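Long-range contact in extracellular solute-binding protein family 1 (Arthrobacter chlorophenolicus, PDB 4R2F), which binds the disaccharide laminaribiose and probably delivers it, as an extracellular solute-binding protein, to a sugar transporter in the membrane: residues 332-344 with 350-362. Sequence-based numbering, arbitrary orientation.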
ATOM      1  N   TYR A 332     -10.855  17.747   6.817  1.00 29.73           N
ATOM      2  CA  TYR A 332      -9.956  17.158   5.814  1.00 28.53           C
ATOM      3  C   TYR A 332     -10.697  16.089   5.016  1.00 29.18           C
ATOM      4  O   TYR A 332     -10.638  16.086   3.799  1.00 34.14           O
ATOM      5  CB  TYR A 332      -8.709  16.600   6.470  1.00 29.30           C
ATOM      6  CG  TYR A 332      -7.523  16.314   5.550  1.00 34.79           C
ATOM      7  CD1 TYR A 332      -6.730  17.352   5.058  1.00 39.04           C
ATOM      8  CD2 TYR A 332      -7.157  15.003   5.234  1.00 32.08           C
ATOM      9  CE1 TYR A 332      -5.635  17.097   4.233  1.00 39.46           C
ATOM     10  CE2 TYR A 332      -6.059  14.726   4.421  1.00 30.56           C
ATOM     11  CZ  TYR A 332      -5.292  15.779   3.915  1.00 34.56           C
ATOM     12  OH  TYR A 332      -4.187  15.549   3.131  1.00 35.62           O
ATOM     13  N   LEU A 333     -11.420  15.203   5.693  1.00 29.44           N
ATOM     14  CA  LEU A 333     -12.215  14.189   4.966  1.00 32.91           C
ATOM     15  C   LEU A 333     -13.192  14.802   3.959  1.00 29.71           C
ATOM     16  O   LEU A 333     -13.380  14.257   2.870  1.00 37.50           O
ATOM     17  CB  LEU A 333     -12.989  13.315   5.942  1.00 29.41           C
ATOM     18  CG  LEU A 333     -12.130  12.369   6.755  1.00 39.90           C
ATOM     19  CD1 LEU A 333     -12.965  11.806   7.879  1.00 34.51           C
ATOM     20  CD2 LEU A 333     -11.597  11.271   5.852  1.00 44.97           C
ATOM     21  N   GLY A 334     -13.765  15.949   4.314  1.00 36.46           N
ATOM     22  CA  GLY A 334     -14.695  16.663   3.454  1.00 31.36           C
ATOM     23  C   GLY A 334     -14.090  17.240   2.178  1.00 39.53           C
ATOM     24  O   GLY A 334     -14.815  17.501   1.244  1.00 39.78           O
ATOM     25  N   LYS A 335     -12.770  17.432   2.134  1.00 29.56           N
ATOM     26  CA  LYS A 335     -12.082  17.995   0.973  1.00 28.84           C
ATOM     27  C   LYS A 335     -11.328  16.955   0.106  1.00 33.29           C
ATOM     28  O   LYS A 335     -10.815  17.262  -0.996  1.00 34.89           O
ATOM     29  CB  LYS A 335     -11.124  19.110   1.446  1.00 40.02           C
ATOM     30  CG  LYS A 335     -11.832  20.303   2.106  1.00 43.82           C
ATOM     31  CD  LYS A 335     -11.911  21.543   1.227  1.00 54.49           C
ATOM     32  CE  LYS A 335     -10.604  22.333   1.261  1.00101.16           C
ATOM     33  NZ  LYS A 335     -10.335  23.158   0.042  1.00 71.32           N
ATOM     34  N   LEU A 336     -11.270  15.724   0.596  1.00 38.99           N
ATOM     35  CA  LEU A 336     -10.568  14.642  -0.125  1.00 38.04           C
ATOM     36  C   LEU A 336     -10.962  14.484  -1.581  1.00 34.00           C
ATOM     37  O   LEU A 336     -10.112  14.170  -2.407  1.00 34.46           O
ATOM     38  CB  LEU A 336     -10.775  13.290   0.570  1.00 36.15           C
ATOM     39  CG  LEU A 336     -10.054  13.123   1.896  1.00 42.66           C
ATOM     40  CD1 LEU A 336     -10.336  11.714   2.379  1.00 36.96           C
ATOM     41  CD2 LEU A 336      -8.562  13.381   1.788  1.00 36.04           C
ATOM     42  N   LYS A 337     -12.243  14.659  -1.905  1.00 33.94           N
ATOM     43  CA  LYS A 337     -12.669  14.565  -3.306  1.00 30.39           C
ATOM     44  C   LYS A 337     -11.807  15.402  -4.263  1.00 35.96           C
ATOM     45  O   LYS A 337     -11.580  15.000  -5.400  1.00 32.82           O
ATOM     46  CB  LYS A 337     -14.145  14.954  -3.451  1.00 38.46           C
ATOM     47  CG  LYS A 337     -14.481  16.364  -2.996  1.00 50.90           C
ATOM     48  CD  LYS A 337     -15.975  16.643  -3.068  1.00 54.72           C
ATOM     49  CE  LYS A 337     -16.240  18.092  -2.707  1.00 58.91           C
ATOM     50  NZ  LYS A 337     -17.634  18.279  -2.236  1.00 89.23           N
ATOM     51  N   GLU A 338     -11.300  16.542  -3.808  1.00 31.63           N
ATOM     52  CA  GLU A 338     -10.489  17.397  -4.694  1.00 32.32           C
ATOM     53  C   GLU A 338      -9.241  16.695  -5.191  1.00 31.65           C
ATOM     54  O   GLU A 338      -8.770  16.983  -6.288  1.00 36.01           O
ATOM     55  CB  GLU A 338     -10.069  18.690  -3.982  1.00 36.59           C
ATOM     56  CG  GLU A 338     -11.240  19.626  -3.688  1.00 54.89           C
ATOM     57  CD  GLU A 338     -10.928  20.692  -2.648  1.00 73.38           C
ATOM     58  OE1 GLU A 338      -9.732  20.954  -2.358  1.00 45.93           O
ATOM     59  OE2 GLU A 338     -11.902  21.273  -2.123  1.00 59.13           O
ATOM     60  N   LEU A 339      -8.693  15.781  -4.384  1.00 35.79           N
ATOM     61  CA  LEU A 339      -7.458  15.102  -4.750  1.00 34.98           C
ATOM     62  C   LEU A 339      -7.682  14.120  -5.889  1.00 33.48           C
ATOM     63  O   LEU A 339      -6.829  13.978  -6.771  1.00 33.11           O
ATOM     64  CB  LEU A 339      -6.850  14.396  -3.536  1.00 33.14           C
ATOM     65  CG  LEU A 339      -6.450  15.319  -2.380  1.00 36.33           C
ATOM     66  CD1 LEU A 339      -6.163  14.509  -1.118  1.00 43.54           C
ATOM     67  CD2 LEU A 339      -5.258  16.204  -2.740  1.00 38.10           C
ATOM     68  N   TRP A 340      -8.827  13.441  -5.864  1.00 26.56           N
ATOM     69  CA  TRP A 340      -9.206  12.565  -6.971  1.00 34.74           C
ATOM     70  C   TRP A 340      -9.704  13.366  -8.166  1.00 39.05           C
ATOM     71  O   TRP A 340      -9.521  12.932  -9.299  1.00 35.62           O
ATOM     72  CB  TRP A 340     -10.267  11.552  -6.547  1.00 30.30           C
ATOM     73  CG  TRP A 340      -9.673  10.363  -5.882  1.00 31.50           C
ATOM     74  CD1 TRP A 340      -9.251   9.206  -6.486  1.00 34.32           C
ATOM     75  CD2 TRP A 340      -9.393  10.215  -4.486  1.00 27.13           C
ATOM     76  NE1 TRP A 340      -8.743   8.343  -5.549  1.00 34.58           N
ATOM     77  CE2 TRP A 340      -8.826   8.921  -4.311  1.00 27.43           C
ATOM     78  CE3 TRP A 340      -9.570  11.035  -3.366  1.00 31.73           C
ATOM     79  CZ2 TRP A 340      -8.423   8.445  -3.061  1.00 30.53           C
ATOM     80  CZ3 TRP A 340      -9.185  10.554  -2.116  1.00 31.60           C
ATOM     81  CH2 TRP A 340      -8.598   9.279  -1.977  1.00 34.11           C
ATOM     82  N   GLN A 341     -10.334  14.513  -7.911  1.00 33.79           N
ATOM     83  CA  GLN A 341     -10.780  15.408  -8.998  1.00 39.91           C
ATOM     84  C   GLN A 341      -9.595  15.889  -9.822  1.00 43.12           C
ATOM     85  O   GLN A 341      -9.651  15.875 -11.040  1.00 35.72           O
ATOM     86  CB  GLN A 341     -11.609  16.578  -8.442  1.00 42.65           C
ATOM     87  CG  GLN A 341     -12.467  17.333  -9.471  1.00 39.88           C
ATOM     88  CD  GLN A 341     -11.639  18.287 -10.312  1.00 62.05           C
ATOM     89  OE1 GLN A 341     -10.733  18.970  -9.818  1.00 48.57           O
ATOM     90  NE2 GLN A 341     -11.926  18.318 -11.598  1.00 44.61           N
ATOM     91  N   GLN A 342      -8.504  16.251  -9.151  1.00 33.21           N
ATOM     92  CA  GLN A 342      -7.262  16.657  -9.821  1.00 31.46           C
ATOM     93  C   GLN A 342      -6.381  15.482 -10.234  1.00 38.85           C
ATOM     94  O   GLN A 342      -5.320  15.682 -10.805  1.00 34.90           O
ATOM     95  CB  GLN A 342      -6.465  17.613  -8.912  1.00 33.80           C
ATOM     96  CG  GLN A 342      -7.167  18.953  -8.665  1.00 38.47           C
ATOM     97  CD  GLN A 342      -6.645  19.653  -7.407  1.00 61.72           C
ATOM     98  OE1 GLN A 342      -5.476  20.022  -7.323  1.00 44.34           O
ATOM     99  NE2 GLN A 342      -7.507  19.816  -6.424  1.00 62.06           N
ATOM    100  N   LYS A 343      -6.818  14.252  -9.945  1.00 35.72           N
ATOM    101  CA  LYS A 343      -6.115  13.050 -10.406  1.00 40.23           C
ATOM    102  C   LYS A 343      -4.713  12.966  -9.837  1.00 28.61           C
ATOM    103  O   LYS A 343      -3.757  12.601 -10.528  1.00 34.13           O
ATOM    104  CB  LYS A 343      -6.049  12.999 -11.928  1.00 42.57           C
ATOM    105  CG  LYS A 343      -7.404  13.103 -12.596  1.00 47.78           C
ATOM    106  CD  LYS A 343      -7.245  13.025 -14.107  1.00 44.47           C
ATOM    107  CE  LYS A 343      -8.583  13.146 -14.810  1.00 72.02           C
ATOM    108  NZ  LYS A 343      -8.372  13.012 -16.275  1.00 53.00           N
ATOM    109  N   LEU A 344      -4.601  13.327  -8.565  1.00 32.99           N
ATOM    110  CA  LEU A 344      -3.317  13.344  -7.872  1.00 32.80           C
ATOM    111  C   LEU A 344      -3.063  12.078  -7.032  1.00 41.58           C
ATOM    112  O   LEU A 344      -1.973  11.917  -6.501  1.00 33.80           O
ATOM    113  CB  LEU A 344      -3.278  14.560  -6.948  1.00 37.14           C
ATOM    114  CG  LEU A 344      -3.308  15.898  -7.671  1.00 40.90           C
ATOM    115  CD1 LEU A 344      -3.381  17.028  -6.658  1.00 41.29           C
ATOM    116  CD2 LEU A 344      -2.073  16.025  -8.568  1.00 36.79           C
ATOM    117  N   VAL A 350     -12.443   5.813  -0.649  1.00 30.09           N
ATOM    118  CA  VAL A 350     -13.288   5.028   0.261  1.00 25.17           C
ATOM    119  C   VAL A 350     -14.719   5.595   0.332  1.00 23.14           C
ATOM    120  O   VAL A 350     -15.543   5.136   1.139  1.00 34.31           O
ATOM    121  CB  VAL A 350     -12.711   4.948   1.692  1.00 33.47           C
ATOM    122  CG1 VAL A 350     -11.374   4.205   1.679  1.00 33.69           C
ATOM    123  CG2 VAL A 350     -12.592   6.331   2.332  1.00 34.81           C
ATOM    124  N   PHE A 351     -14.981   6.585  -0.507  1.00 29.49           N
ATOM    125  CA  PHE A 351     -16.274   7.260  -0.560  1.00 35.22           C
ATOM    126  C   PHE A 351     -16.943   7.003  -1.895  1.00 34.82           C
ATOM    127  O   PHE A 351     -16.344   7.189  -2.948  1.00 29.84           O
ATOM    128  CB  PHE A 351     -16.108   8.759  -0.359  1.00 32.70           C
ATOM    129  CG  PHE A 351     -15.771   9.143   1.055  1.00 35.50           C
ATOM    130  CD1 PHE A 351     -16.668   8.906   2.089  1.00 31.36           C
ATOM    131  CD2 PHE A 351     -14.566   9.750   1.354  1.00 37.90           C
ATOM    132  CE1 PHE A 351     -16.353   9.259   3.391  1.00 39.83           C
ATOM    133  CE2 PHE A 351     -14.248  10.098   2.653  1.00 46.37           C
ATOM    134  CZ  PHE A 351     -15.142   9.845   3.676  1.00 38.25           C
ATOM    135  N   LYS A 352     -18.207   6.593  -1.831  1.00 34.65           N
ATOM    136  CA  LYS A 352     -18.989   6.231  -3.022  1.00 51.53           C
ATOM    137  C   LYS A 352     -19.077   7.352  -4.072  1.00 37.48           C
ATOM    138  O   LYS A 352     -18.913   7.099  -5.269  1.00 35.26           O
ATOM    139  CB  LYS A 352     -20.397   5.786  -2.602  1.00 46.34           C
ATOM    140  CG  LYS A 352     -21.254   5.348  -3.764  1.00 82.95           C
ATOM    141  CD  LYS A 352     -22.397   4.456  -3.325  1.00 79.68           C
ATOM    142  CE  LYS A 352     -22.872   3.615  -4.498  1.00 97.38           C
ATOM    143  NZ  LYS A 352     -24.321   3.309  -4.413  1.00 74.26           N
ATOM    144  N   SER A 353     -19.316   8.584  -3.617  1.00 36.05           N
ATOM    145  CA  SER A 353     -19.416   9.721  -4.517  1.00 37.52           C
ATOM    146  C   SER A 353     -18.135   9.909  -5.314  1.00 39.12           C
ATOM    147  O   SER A 353     -18.179  10.276  -6.480  1.00 39.22           O
ATOM    148  CB  SER A 353     -19.723  11.006  -3.745  1.00 37.54           C
ATOM    149  OG  SER A 353     -18.771  11.233  -2.711  1.00 41.98           O
ATOM    150  N   ILE A 354     -16.988   9.674  -4.688  1.00 43.98           N
ATOM    151  CA  ILE A 354     -15.715   9.850  -5.389  1.00 43.74           C
ATOM    152  C   ILE A 354     -15.556   8.747  -6.433  1.00 37.48           C
ATOM    153  O   ILE A 354     -15.094   9.009  -7.543  1.00 43.70           O
ATOM    154  CB  ILE A 354     -14.514   9.875  -4.429  1.00 37.78           C
ATOM    155  CG1 ILE A 354     -14.697  10.993  -3.405  1.00 38.77           C
ATOM    156  CG2 ILE A 354     -13.238  10.103  -5.223  1.00 39.51           C
ATOM    157  CD1 ILE A 354     -13.644  11.076  -2.313  1.00 39.35           C
ATOM    158  N   THR A 355     -15.976   7.528  -6.098  1.00 31.47           N
ATOM    159  CA  THR A 355     -15.909   6.410  -7.067  1.00 36.21           C
ATOM    160  C   THR A 355     -16.843   6.591  -8.258  1.00 43.08           C
ATOM    161  O   THR A 355     -16.723   5.874  -9.240  1.00 50.26           O
ATOM    162  CB  THR A 355     -16.284   5.025  -6.468  1.00 42.98           C
ATOM    163  OG1 THR A 355     -17.677   5.003  -6.122  1.00 46.43           O
ATOM    164  CG2 THR A 355     -15.424   4.665  -5.265  1.00 47.75           C
ATOM    165  N   GLU A 356     -17.782   7.522  -8.155  1.00 48.71           N
ATOM    166  CA  GLU A 356     -18.704   7.845  -9.247  1.00 39.24           C
ATOM    167  C   GLU A 356     -18.376   9.151  -9.960  1.00 50.37           C
ATOM    168  O   GLU A 356     -19.078   9.574 -10.869  1.00 46.67           O
ATOM    169  CB  GLU A 356     -20.102   7.925  -8.663  1.00 45.00           C
ATOM    170  CG  GLU A 356     -20.563   6.574  -8.139  1.00 47.03           C
ATOM    171  CD  GLU A 356     -21.917   6.634  -7.463  1.00 99.74           C
ATOM    172  OE1 GLU A 356     -22.342   7.746  -7.083  1.00 49.84           O
ATOM    173  OE2 GLU A 356     -22.555   5.569  -7.311  1.00 67.52           O
ATOM    174  N   MET A 357     -17.278   9.774  -9.560  1.00 42.06           N
ATOM    175  CA  MET A 357     -16.886  11.063 -10.086  1.00 45.73           C
ATOM    176  C   MET A 357     -16.460  10.827 -11.537  1.00 43.50           C
ATOM    177  O   MET A 357     -15.799   9.847 -11.838  1.00 41.35           O
ATOM    178  CB  MET A 357     -15.761  11.638  -9.195  1.00 42.76           C
ATOM    179  CG  MET A 357     -15.023  12.860  -9.672  1.00 57.50           C
ATOM    180  SD  MET A 357     -13.652  13.213  -8.551  1.00 47.75           S
ATOM    181  CE  MET A 357     -14.575  13.552  -7.075  1.00 29.39           C
ATOM    182  N   PRO A 358     -16.884  11.702 -12.450  1.00 36.41           N
ATOM    183  CA  PRO A 358     -16.512  11.573 -13.850  1.00 34.94           C
ATOM    184  C   PRO A 358     -15.023  11.347 -14.093  1.00 39.66           C
ATOM    185  O   PRO A 358     -14.641  10.546 -14.946  1.00 45.07           O
ATOM    186  CB  PRO A 358     -16.940  12.917 -14.435  1.00 43.16           C
ATOM    187  CG  PRO A 358     -18.142  13.288 -13.624  1.00 63.95           C
ATOM    188  CD  PRO A 358     -17.889  12.763 -12.239  1.00 43.42           C
ATOM    189  N   GLU A 359     -14.194  12.069 -13.361  1.00 35.49           N
ATOM    190  CA  GLU A 359     -12.741  11.990 -13.508  1.00 42.52           C
ATOM    191  C   GLU A 359     -12.208  10.592 -13.185  1.00 36.42           C
ATOM    192  O   GLU A 359     -11.221  10.176 -13.755  1.00 36.65           O
ATOM    193  CB  GLU A 359     -12.054  13.032 -12.604  1.00 52.14           C
ATOM    194  CG  GLU A 359     -12.111  14.476 -13.124  1.00 55.16           C
ATOM    195  CD  GLU A 359     -13.380  15.233 -12.733  1.00 46.65           C
ATOM    196  OE1 GLU A 359     -14.325  14.643 -12.173  1.00 39.65           O
ATOM    197  OE2 GLU A 359     -13.441  16.453 -12.980  1.00 46.93           O
ATOM    198  N   PHE A 360     -12.853   9.911 -12.237  1.00 35.08           N
ATOM    199  CA  PHE A 360     -12.492   8.556 -11.844  1.00 26.24           C
ATOM    200  C   PHE A 360     -12.962   7.477 -12.839  1.00 33.49           C
ATOM    201  O   PHE A 360     -12.180   6.675 -13.308  1.00 32.13           O
ATOM    202  CB  PHE A 360     -13.112   8.253 -10.465  1.00 34.16           C
ATOM    203  CG  PHE A 360     -12.639   6.962  -9.881  1.00 39.49           C
ATOM    204  CD1 PHE A 360     -11.357   6.871  -9.359  1.00 42.80           C
ATOM    205  CD2 PHE A 360     -13.442   5.823  -9.911  1.00 39.32           C
ATOM    206  CE1 PHE A 360     -10.887   5.673  -8.845  1.00 36.18           C
ATOM    207  CE2 PHE A 360     -12.983   4.625  -9.379  1.00 34.20           C
ATOM    208  CZ  PHE A 360     -11.696   4.554  -8.855  1.00 31.39           C
ATOM    209  N   THR A 361     -14.254   7.420 -13.117  1.00 31.30           N
ATOM    210  CA  THR A 361     -14.798   6.349 -13.963  1.00 34.91           C
ATOM    211  C   THR A 361     -14.433   6.487 -15.444  1.00 36.88           C
ATOM    212  O   THR A 361     -14.490   5.505 -16.175  1.00 32.30           O
ATOM    213  CB  THR A 361     -16.331   6.217 -13.871  1.00 42.88           C
ATOM    214  OG1 THR A 361     -16.938   7.428 -14.308  1.00 39.65           O
ATOM    215  CG2 THR A 361     -16.770   5.910 -12.455  1.00 42.12           C
ATOM    216  N   ALA A 362     -14.018   7.664 -15.906  1.00 32.95           N
ATOM    217  CA  ALA A 362     -13.740   7.793 -17.346  1.00 36.88           C
ATOM    218  C   ALA A 362     -12.403   7.158 -17.737  1.00 35.90           C
ATOM    219  O   ALA A 362     -12.134   6.947 -18.935  1.00 37.09           O
ATOM    220  CB  ALA A 362     -13.763   9.247 -17.768  1.00 40.54           C
TER
HETATM  221  O   HOH W   1     -10.373  10.506 -16.304  1.00 45.42           O
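Lys337 and Ile354 bring the backbones of 332-344 and 350-362 to 6.0 Å between their CA atoms, and Gln341 and Glu359 show the same spacing further along, so the two segments run alongside each other in the same sense. The first takes in the end of helix 322-335 and the short helix 337-341; the second holds a weakly bonded helical turn at about 352-355 and the short helix 358-361. The helix 337-341 ends in a Schellman motif at Lys343, whose positive phi turns the chain away, while Met357 occupies the N-cap position of helix 358-361.

The arrangement illustrates how an apolar seam can be closed by polar groups at its exposed margin. Ile354 lies at the centre and divides its branches: CG2, anti to the backbone N, comes within 3.6 Å of Trp340 CB and also touches CG of the indole, whereas CD1 lies 3.8 Å from Lys337 CA. Met357 follows, its SD 3.6 Å from Gln341 N; the bend at chi3 (-63°) turns CE back toward the carbonyl of Lys337. At the other end, Leu336 CD1 meets the edge of the Phe351 ring. The polar margin is formed by Gln341, whose NE2 donates a 2.8 Å hydrogen bond to Glu359 OE2. The acceptor lies close to the amide plane, but the donor stands above the carboxylate, the two planes being almost perpendicular (88°). Beside it, a water accepts from Lys343 NZ and donates to Glu359 O.

Trp340 also gives its indole N-H to Ala347 O and rests on Pro349 of strand 348-349, which Ile354 and Phe360 also touch. Phe351 stacks on Phe132, and Leu333 and Leu336 pack against strand 145-161, joining this helical layer to the mixed sheet of the solute-binding fold; the side chain of Trp340 is about 11 Å from a bound beta-D-glucopyranose.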